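Side-chain contacts in long form salivary protein D7L1 (Anopheles stephensi, PDB 3NHI), which binds and sequesters cysteinyl leukotrienes and also binds thromboxane A2 analogues, blunting the host response to mosquito blood feeding: residues S228-C233 with Y239-C244; Q169-N174 with P184-A189; F260-S265 with N291-F296. All coordinates share one frame; numbering follows the deposited sequence. Where two conformers were deposited one is given.

Interaction 1: residues S228-C233 with Y239-C244; sequences SVLASC and YDYYVC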
loop_
_atom_site.group_PDB
_atom_site.type_symbol
_atom_site.label_atom_id
_atom_site.label_comp_id
_atom_site.label_asym_id
_atom_site.label_seq_id
_atom_site.Cartn_x
_atom_site.Cartn_y
_atom_site.Cartn_z
ATOM N N SER A 228 6.089 23.286 1.942
ATOM C CA SER A 228 5.716 24.643 1.529
ATOM C C SER A 228 4.903 24.659 0.231
ATOM O O SER A 228 3.912 25.374 0.107
ATOM C CB SER A 228 6.971 25.507 1.361
ATOM O OG SER A 228 6.652 26.778 0.823
ATOM N N VAL A 229 5.340 23.884 -0.757
ATOM C CA VAL A 229 4.650 23.835 -2.046
ATOM C C VAL A 229 3.235 23.270 -1.886
ATOM O O VAL A 229 2.274 23.799 -2.456
ATOM C CB VAL A 229 5.476 23.045 -3.087
ATOM C CG1 VAL A 229 4.654 22.731 -4.318
ATOM C CG2 VAL A 229 6.730 23.830 -3.468
ATOM N N LEU A 230 3.098 22.213 -1.090
ATOM C CA LEU A 230 1.775 21.652 -0.838
ATOM C C LEU A 230 0.903 22.614 -0.030
ATOM O O LEU A 230 -0.286 22.798 -0.329
ATOM C CB LEU A 230 1.889 20.302 -0.131
ATOM C CG LEU A 230 2.532 19.178 -0.952
ATOM C CD1 LEU A 230 2.848 17.979 -0.071
ATOM C CD2 LEU A 230 1.652 18.766 -2.139
ATOM N N ALA A 231 1.509 23.272 0.961
ATOM C CA ALA A 231 0.775 24.148 1.863
ATOM C C ALA A 231 0.196 25.358 1.144
ATOM O O ALA A 231 -0.907 25.808 1.471
ATOM C CB ALA A 231 1.668 24.593 3.002
ATOM N N SER A 232 0.953 25.866 0.172
ATOM C CA SER A 232 0.561 27.079 -0.546
ATOM C C SER A 232 -0.297 26.770 -1.776
ATOM O O SER A 232 -0.743 27.681 -2.472
ATOM C CB SER A 232 1.792 27.908 -0.938
ATOM O OG SER A 232 2.617 27.210 -1.847
ATOM N N CYS A 233 -0.537 25.491 -2.038
ATOM C CA CYS A 233 -1.339 25.084 -3.176
ATOM C C CYS A 233 -2.802 25.428 -2.936
ATOM O O CYS A 233 -3.392 24.973 -1.957
ATOM C CB CYS A 233 -1.182 23.576 -3.401
ATOM S SG CYS A 233 -1.704 23.002 -5.033
ATOM N N TYR A 239 -5.259 16.606 -8.522
ATOM C CA TYR A 239 -4.717 17.343 -9.661
ATOM C C TYR A 239 -4.131 18.693 -9.278
ATOM O O TYR A 239 -3.095 19.086 -9.819
ATOM C CB TYR A 239 -5.762 17.507 -10.769
ATOM C CG TYR A 239 -5.177 18.136 -12.007
ATOM C CD1 TYR A 239 -4.286 17.420 -12.817
ATOM C CD2 TYR A 239 -5.468 19.454 -12.345
ATOM C CE1 TYR A 239 -3.727 17.989 -13.955
ATOM C CE2 TYR A 239 -4.923 20.030 -13.479
ATOM C CZ TYR A 239 -4.045 19.295 -14.276
ATOM O OH TYR A 239 -3.485 19.869 -15.392
ATOM N N ASP A 240 -4.765 19.380 -8.328
ATOM C CA ASP A 240 -4.239 20.664 -7.852
ATOM C C ASP A 240 -2.848 20.525 -7.251
ATOM O O ASP A 240 -1.943 21.299 -7.588
ATOM C CB ASP A 240 -5.193 21.318 -6.858
ATOM C CG ASP A 240 -6.568 21.556 -7.444
ATOM O OD1 ASP A 240 -6.655 22.001 -8.611
ATOM O OD2 ASP A 240 -7.558 21.308 -6.733
ATOM N N TYR A 241 -2.664 19.524 -6.386
ATOM C CA TYR A 241 -1.358 19.287 -5.765
ATOM C C TYR A 241 -0.306 18.878 -6.784
ATOM O O TYR A 241 0.825 19.339 -6.736
ATOM C CB TYR A 241 -1.461 18.244 -4.647
ATOM C CG TYR A 241 -2.346 18.686 -3.507
ATOM C CD1 TYR A 241 -3.517 17.996 -3.213
ATOM C CD2 TYR A 241 -2.031 19.812 -2.755
ATOM C CE1 TYR A 241 -4.352 18.412 -2.185
ATOM C CE2 TYR A 241 -2.847 20.226 -1.712
ATOM C CZ TYR A 241 -4.003 19.516 -1.426
ATOM O OH TYR A 241 -4.839 19.926 -0.407
ATOM N N TYR A 242 -0.707 18.029 -7.721
ATOM C CA TYR A 242 0.155 17.618 -8.814
ATOM C C TYR A 242 0.655 18.832 -9.621
ATOM O O TYR A 242 1.855 18.951 -9.871
ATOM C CB TYR A 242 -0.634 16.640 -9.683
ATOM C CG TYR A 242 0.034 16.146 -10.941
ATOM C CD1 TYR A 242 1.132 15.285 -10.899
ATOM C CD2 TYR A 242 -0.461 16.516 -12.186
ATOM C CE1 TYR A 242 1.723 14.825 -12.064
ATOM C CE2 TYR A 242 0.118 16.048 -13.354
ATOM C CZ TYR A 242 1.207 15.205 -13.289
ATOM O OH TYR A 242 1.800 14.743 -14.446
ATOM N N VAL A 243 -0.267 19.719 -10.003
ATOM C CA VAL A 243 0.081 20.957 -10.712
ATOM C C VAL A 243 1.026 21.818 -9.874
ATOM O O VAL A 243 2.034 22.332 -10.383
ATOM C CB VAL A 243 -1.182 21.763 -11.105
ATOM C CG1 VAL A 243 -0.809 23.182 -11.537
ATOM C CG2 VAL A 243 -1.932 21.071 -12.221
ATOM N N CYS A 244 0.727 21.957 -8.585
ATOM C CA CYS A 244 1.601 22.756 -7.724
ATOM C C CYS A 244 3.030 22.213 -7.679
ATOM O O CYS A 244 3.985 22.982 -7.744
ATOM C CB CYS A 244 1.034 22.877 -6.314
ATOM S SG CYS A 244 -0.413 23.946 -6.287
#
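Cys233 and Cys244 form a disulfide, one of the cross-links of this all-helical odorant-binding-protein fold, between the turn that ends helix 223-231 and the last turn of helix 238-246. The bridge is 2.0 Å from Cys233 SG to Cys244 SG, and its chi3 of 85° is close to the relaxed right angle of a disulfide. The two cysteines reach it differently: SG of Cys233 stands anti to its own backbone N (chi1 -163°), whereas SG of Cys244 lies beside its backbone N, a position well tolerated inside a helix. Beside the bridge, the Tyr241 ring is approached obliquely by Cys233, whose sulfur makes a sulfur-aromatic contact 4.9 Å from the ring centroid. Leu230 crosses Tyr241 at about a right angle, its CD2 methyl 3.9 Å from Tyr241 CD2, while the carbonyl oxygen of Leu230 lies in plane at the ring edge. A branched aliphatic and a broad aromatic suit this buried flank, where Leu230 also packs on Val207 and Ile210 of helix 207-216 and Tyr241 on Phe194 of helix 184-196. Val229 covers the other end of the bridge: its CG1 methyl lies 4.1 Å from Cys244 CB and 3.5 Å from Cys244 O.

Interaction 2: residues Q169-N174 with P184-A189; sequences QSEWKN and PELKDA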
loop_
_atom_site.group_PDB
_atom_site.type_symbol
_atom_site.label_atom_id
_atom_site.label_comp_id
_atom_site.label_asym_id
_atom_site.label_seq_id
_atom_site.Cartn_x
_atom_site.Cartn_y
_atom_site.Cartn_z
ATOM N N GLN A 169 -7.903 9.689 -27.428
ATOM C CA GLN A 169 -6.589 9.093 -27.237
ATOM C C GLN A 169 -6.010 9.516 -25.887
ATOM O O GLN A 169 -6.157 10.671 -25.468
ATOM C CB GLN A 169 -5.667 9.553 -28.368
ATOM C CG GLN A 169 -4.353 8.810 -28.491
ATOM C CD GLN A 169 -3.561 9.246 -29.712
ATOM O OE1 GLN A 169 -3.337 8.456 -30.631
ATOM N NE2 GLN A 169 -3.148 10.514 -29.736
ATOM N N SER A 170 -5.368 8.575 -25.202
ATOM C CA SER A 170 -4.662 8.901 -23.970
ATOM C C SER A 170 -3.588 9.956 -24.206
ATOM O O SER A 170 -2.870 9.930 -25.212
ATOM C CB SER A 170 -4.027 7.658 -23.358
ATOM O OG SER A 170 -3.206 8.022 -22.261
ATOM N N GLU A 171 -3.479 10.877 -23.254
ATOM C CA GLU A 171 -2.419 11.882 -23.273
ATOM C C GLU A 171 -1.053 11.232 -23.078
ATOM O O GLU A 171 -0.027 11.844 -23.346
ATOM C CB GLU A 171 -2.670 12.948 -22.207
ATOM C CG GLU A 171 -3.888 13.808 -22.526
ATOM C CD GLU A 171 -4.243 14.804 -21.440
ATOM O OE1 GLU A 171 -5.374 15.319 -21.500
ATOM O OE2 GLU A 171 -3.408 15.085 -20.549
ATOM N N TRP A 172 -1.055 9.985 -22.609
ATOM C CA TRP A 172 0.169 9.259 -22.319
ATOM C C TRP A 172 0.420 8.119 -23.312
ATOM O O TRP A 172 1.233 7.227 -23.048
ATOM C CB TRP A 172 0.124 8.724 -20.883
ATOM C CG TRP A 172 -0.070 9.779 -19.819
ATOM C CD1 TRP A 172 0.131 11.129 -19.940
ATOM C CD2 TRP A 172 -0.462 9.550 -18.461
ATOM N NE1 TRP A 172 -0.139 11.757 -18.740
ATOM C CE2 TRP A 172 -0.503 10.809 -17.818
ATOM C CE3 TRP A 172 -0.792 8.403 -17.723
ATOM C CZ2 TRP A 172 -0.855 10.948 -16.468
ATOM C CZ3 TRP A 172 -1.146 8.546 -16.392
ATOM C CH2 TRP A 172 -1.170 9.806 -15.778
ATOM N N LYS A 173 -0.250 8.184 -24.461
ATOM C CA LYS A 173 -0.151 7.149 -25.501
ATOM C C LYS A 173 1.275 6.783 -25.923
ATOM O O LYS A 173 1.584 5.601 -26.108
ATOM C CB LYS A 173 -0.986 7.531 -26.735
ATOM C CG LYS A 173 -0.986 6.491 -27.866
ATOM C CD LYS A 173 -1.752 5.228 -27.478
ATOM C CE LYS A 173 -1.903 4.273 -28.657
ATOM N NZ LYS A 173 -2.970 4.710 -29.607
ATOM N N ASN A 174 2.131 7.783 -26.083
ATOM C CA ASN A 174 3.537 7.536 -26.428
ATOM C C ASN A 174 4.449 7.343 -25.202
ATOM O O ASN A 174 5.666 7.195 -25.341
ATOM C CB ASN A 174 4.061 8.655 -27.335
ATOM C CG ASN A 174 3.369 8.688 -28.697
ATOM O OD1 ASN A 174 2.975 7.653 -29.240
ATOM N ND2 ASN A 174 3.229 9.886 -29.257
ATOM N N PRO A 184 -10.420 16.600 -18.103
ATOM C CA PRO A 184 -11.118 15.779 -17.108
ATOM C C PRO A 184 -10.463 14.411 -16.953
ATOM O O PRO A 184 -10.429 13.872 -15.848
ATOM C CB PRO A 184 -12.534 15.638 -17.676
ATOM C CG PRO A 184 -12.465 16.148 -19.082
ATOM C CD PRO A 184 -11.325 17.097 -19.158
ATOM N N GLU A 185 -9.908 13.881 -18.036
ATOM C CA GLU A 185 -9.257 12.575 -17.987
ATOM C C GLU A 185 -7.963 12.624 -17.173
ATOM O O GLU A 185 -7.686 11.727 -16.372
ATOM C CB GLU A 185 -8.984 12.045 -19.401
ATOM C CG GLU A 185 -10.236 11.761 -20.256
ATOM C CD GLU A 185 -10.744 12.979 -21.009
ATOM O OE1 GLU A 185 -10.147 14.075 -20.909
ATOM O OE2 GLU A 185 -11.760 12.820 -21.709
ATOM N N LEU A 186 -7.162 13.660 -17.376
ATOM C CA LEU A 186 -5.932 13.803 -16.606
ATOM C C LEU A 186 -6.233 13.990 -15.120
ATOM O O LEU A 186 -5.571 13.389 -14.264
ATOM C CB LEU A 186 -5.069 14.950 -17.147
ATOM C CG LEU A 186 -3.714 15.154 -16.458
ATOM C CD1 LEU A 186 -2.817 13.918 -16.560
ATOM C CD2 LEU A 186 -3.027 16.351 -17.080
ATOM N N LYS A 187 -7.235 14.805 -14.807
ATOM C CA LYS A 187 -7.618 14.999 -13.416
ATOM C C LYS A 187 -8.045 13.675 -12.782
ATOM O O LYS A 187 -7.671 13.382 -11.641
ATOM C CB LYS A 187 -8.726 16.048 -13.278
ATOM C CG LYS A 187 -8.278 17.435 -13.718
ATOM C CD LYS A 187 -9.399 18.451 -13.577
ATOM C CE LYS A 187 -8.923 19.843 -13.944
ATOM N NZ LYS A 187 -10.079 20.780 -14.100
ATOM N N ASP A 188 -8.812 12.877 -13.518
ATOM C CA ASP A 188 -9.237 11.578 -13.023
ATOM C C ASP A 188 -8.049 10.641 -12.806
ATOM O O ASP A 188 -7.927 10.015 -11.739
ATOM C CB ASP A 188 -10.252 10.930 -13.960
ATOM C CG ASP A 188 -10.759 9.619 -13.415
ATOM O OD1 ASP A 188 -11.569 9.648 -12.457
ATOM O OD2 ASP A 188 -10.326 8.560 -13.902
ATOM N N ALA A 189 -7.179 10.535 -13.812
ATOM C CA ALA A 189 -5.997 9.698 -13.694
ATOM C C ALA A 189 -5.173 10.074 -12.464
ATOM O O ALA A 189 -4.758 9.194 -11.697
ATOM C CB ALA A 189 -5.145 9.782 -14.956
HETATM O O HOH W 1 -7.536 13.902 -22.578
#
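A type I beta turn with an ST turn at its start packs here on the first turns of a helix of the odorant-binding-protein fold: Trp172, in the loop that follows helix 155-163, lies against Leu186 and Ala189 of helix 184-196. The closest approach is by the six-membered part of the indole. Trp172 CZ2 comes 3.6 Å from Leu186 CD1, and Trp172 CH2 lies 4.1 Å from Ala189 CB, both methyls approaching the ring obliquely. Leucine offers a branched end that spans two neighbours, and the small alanine lets the broad indole come close to the helix. Trp164 meets the same indole, its ring plane at about 55°. With CG of Leu186 anti to the backbone N (chi1 -177°), the two methyls divide the work: CD1 meets the indole, and CD2 lies 3.7 Å from Glu171 OE2. Glu171 and Leu186 cross at about a right angle, and the extended glutamate chain carries its carboxylate to the start of the helix. There Glu171 OE1 is hydrogen-bonded to Ser183 OG and OE2 to Thr181 OG1, so its polar end is held by the residues leading into the helix. A water also donates to Glu171 OE1 (2.8 Å) and Glu185 OE1 (3.1 Å), and probably eases the repulsion between two acids whose OE1 atoms stand 5.0 Å apart. On the loop side, Trp172 N donates to Ser170 OG at 2.9 Å with an angle of 157°, the bond of the ST turn, and Lys173 N donates to Ser170 O at 3.2 Å, closing the type I beta turn.

Interaction 3: residues F260-S265 with N291-F296; sequences FHELRS and NTTVHF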
loop_
_atom_site.group_PDB
_atom_site.type_symbol
_atom_site.label_atom_id
_atom_site.label_comp_id
_atom_site.label_asym_id
_atom_site.label_seq_id
_atom_site.Cartn_x
_atom_site.Cartn_y
_atom_site.Cartn_z
ATOM N N PHE A 260 9.831 7.088 -9.543
ATOM C CA PHE A 260 10.303 5.977 -8.702
ATOM C C PHE A 260 9.114 5.289 -8.036
ATOM O O PHE A 260 9.062 4.058 -7.977
ATOM C CB PHE A 260 11.324 6.464 -7.669
ATOM C CG PHE A 260 11.980 5.360 -6.876
ATOM C CD1 PHE A 260 12.360 4.159 -7.480
ATOM C CD2 PHE A 260 12.265 5.550 -5.539
ATOM C CE1 PHE A 260 13.003 3.153 -6.745
ATOM C CE2 PHE A 260 12.908 4.557 -4.793
ATOM C CZ PHE A 260 13.283 3.358 -5.400
ATOM N N HIS A 261 8.145 6.079 -7.563
ATOM C CA HIS A 261 6.956 5.461 -6.991
ATOM C C HIS A 261 6.136 4.724 -8.053
ATOM O O HIS A 261 5.544 3.682 -7.750
ATOM C CB HIS A 261 6.105 6.445 -6.188
ATOM C CG HIS A 261 5.285 5.790 -5.111
ATOM N ND1 HIS A 261 4.778 6.498 -4.045
ATOM C CD2 HIS A 261 4.909 4.501 -4.916
ATOM C CE1 HIS A 261 4.101 5.682 -3.254
ATOM N NE2 HIS A 261 4.167 4.463 -3.758
ATOM N N GLU A 262 6.127 5.205 -9.296
ATOM C CA GLU A 262 5.480 4.396 -10.333
ATOM C C GLU A 262 6.066 2.975 -10.374
ATOM O O GLU A 262 5.323 1.983 -10.329
ATOM C CB GLU A 262 5.528 5.025 -11.727
ATOM C CG GLU A 262 4.773 4.107 -12.677
ATOM C CD GLU A 262 4.644 4.576 -14.106
ATOM O OE1 GLU A 262 5.259 5.592 -14.494
ATOM O OE2 GLU A 262 3.925 3.884 -14.857
ATOM N N LEU A 263 7.393 2.889 -10.425
ATOM C CA LEU A 263 8.057 1.594 -10.404
ATOM C C LEU A 263 7.674 0.767 -9.182
ATOM O O LEU A 263 7.298 -0.401 -9.302
ATOM C CB LEU A 263 9.577 1.777 -10.464
ATOM C CG LEU A 263 10.428 0.522 -10.280
ATOM C CD1 LEU A 263 10.073 -0.587 -11.292
ATOM C CD2 LEU A 263 11.878 0.921 -10.380
ATOM N N ARG A 264 7.767 1.385 -8.011
ATOM C CA ARG A 264 7.461 0.704 -6.762
ATOM C C ARG A 264 5.998 0.269 -6.696
ATOM O O ARG A 264 5.680 -0.750 -6.074
ATOM C CB ARG A 264 7.828 1.595 -5.575
ATOM C CG ARG A 264 9.334 1.761 -5.443
ATOM C CD ARG A 264 9.759 2.456 -4.178
ATOM N NE ARG A 264 9.426 3.871 -4.175
ATOM C CZ ARG A 264 8.462 4.442 -3.446
ATOM N NH1 ARG A 264 7.669 3.745 -2.648
ATOM N NH2 ARG A 264 8.283 5.743 -3.535
ATOM N N SER A 265 5.110 1.022 -7.343
ATOM C CA SER A 265 3.689 0.689 -7.334
ATOM C C SER A 265 3.383 -0.483 -8.255
ATOM O O SER A 265 2.320 -1.087 -8.129
ATOM C CB SER A 265 2.830 1.905 -7.706
ATOM O OG SER A 265 2.776 2.127 -9.112
ATOM N N ASN A 291 4.332 -3.612 -16.470
ATOM C CA ASN A 291 3.205 -2.955 -17.111
ATOM C C ASN A 291 3.078 -1.531 -16.563
ATOM O O ASN A 291 2.339 -1.265 -15.615
ATOM C CB ASN A 291 1.928 -3.780 -16.910
ATOM C CG ASN A 291 0.702 -3.157 -17.566
ATOM O OD1 ASN A 291 0.798 -2.225 -18.358
ATOM N ND2 ASN A 291 -0.466 -3.681 -17.221
ATOM N N THR A 292 3.823 -0.621 -17.181
ATOM C CA THR A 292 3.933 0.762 -16.711
ATOM C C THR A 292 3.671 1.746 -17.850
ATOM O O THR A 292 3.388 1.349 -18.986
ATOM C CB THR A 292 5.336 1.071 -16.152
ATOM O OG1 THR A 292 6.266 1.088 -17.241
ATOM C CG2 THR A 292 5.758 0.043 -15.125
ATOM N N THR A 293 3.791 3.035 -17.543
ATOM C CA THR A 293 3.545 4.093 -18.516
ATOM C C THR A 293 4.845 4.644 -19.099
ATOM O O THR A 293 4.861 5.727 -19.673
ATOM C CB THR A 293 2.713 5.248 -17.909
ATOM O OG1 THR A 293 3.417 5.829 -16.806
ATOM C CG2 THR A 293 1.346 4.765 -17.453
ATOM N N VAL A 294 5.920 3.872 -18.974
ATOM C CA VAL A 294 7.253 4.280 -19.441
ATOM C C VAL A 294 7.326 4.398 -20.969
ATOM O O VAL A 294 6.561 3.750 -21.690
ATOM C CB VAL A 294 8.348 3.310 -18.890
ATOM C CG1 VAL A 294 8.353 1.981 -19.646
ATOM C CG2 VAL A 294 9.737 3.964 -18.908
ATOM N N HIS A 295 8.247 5.240 -21.438
ATOM C CA HIS A 295 8.557 5.377 -22.860
ATOM C C HIS A 295 9.460 4.243 -23.332
ATOM O O HIS A 295 10.484 3.947 -22.709
ATOM C CB HIS A 295 9.255 6.709 -23.137
ATOM C CG HIS A 295 8.378 7.907 -22.948
ATOM N ND1 HIS A 295 8.012 8.374 -21.704
ATOM C CD2 HIS A 295 7.813 8.748 -23.849
ATOM C CE1 HIS A 295 7.254 9.446 -21.846
ATOM N NE2 HIS A 295 7.115 9.692 -23.137
ATOM N N PHE A 296 9.070 3.622 -24.440
ATOM C CA PHE A 296 9.861 2.559 -25.063
ATOM C C PHE A 296 10.575 3.043 -26.321
ATOM O O PHE A 296 10.364 4.172 -26.777
ATOM C CB PHE A 296 8.965 1.364 -25.393
ATOM C CG PHE A 296 8.482 0.615 -24.186
ATOM C CD1 PHE A 296 7.246 0.904 -23.612
ATOM C CD2 PHE A 296 9.263 -0.388 -23.620
ATOM C CE1 PHE A 296 6.795 0.204 -22.498
ATOM C CE2 PHE A 296 8.821 -1.089 -22.501
ATOM C CZ PHE A 296 7.590 -0.796 -21.939
#
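Hydrogen bonds carry the contact between Glu262, on helix 251-266, and Thr293, in the C-terminal tail. One carboxylate oxygen takes both: Glu262 OE2 accepts from Thr293 OG1 at 2.8 Å and from Thr293 N, also at 2.8 Å, the latter with an N-H...O angle of 160°. Both donors arrive on the syn side of the carboxylate, just over 20° out of its plane. The glutamate is fully extended, CG anti to the backbone N, and such length suits a residue that must cross from helix to tail. Threonine fits opposite because its OG1, set between the backbone N and the carbonyl carbon (chi1 61°), stands close to its own N-H and presents two donors together. From outside the two segments, Ser154 OG is hydrogen-bonded to Glu262 OE2 and Arg176 NE to Thr293 OG1.

Van der Waals contact is slighter: Thr292 CB touches Glu262 OE2 at 3.4 Å. Within the tail, the backbone N of Val294 donates to Thr292 OG1 at 3.3 Å, an ST turn that shapes the chain around Thr293; the same hydroxyl is bonded to Met287 O.

Charge pairing also comes from outside: Arg176 makes a salt bridge to Glu262 OE1. A buried carboxylate gripped by an arginine and several donors is consistent with an ionised Glu262, its charge compensated locally while it anchors the tail.

From the N terminus, interaction 2 comes first, closing the loop between residues 169-174 and the start of helix 184-196. Interaction 1 follows, joining helix 223-231 to helix 238-246 across a short connection. Interaction 3 comes last and spans the longest stretch, bringing the C-terminal tail back to helix 251-266 past helix 280-288. The three run in series, none nested and none crossing, yet two pairs touch. Tyr239, from the 239-244 segment, packs on Leu186 and Lys187 and so joins interactions 1 and 2. His295 and Thr293 of the tail meet Asn174 and Trp172, joining interactions 2 and 3. Interactions 1 and 3 stay about 9 Å apart at their nearest atoms.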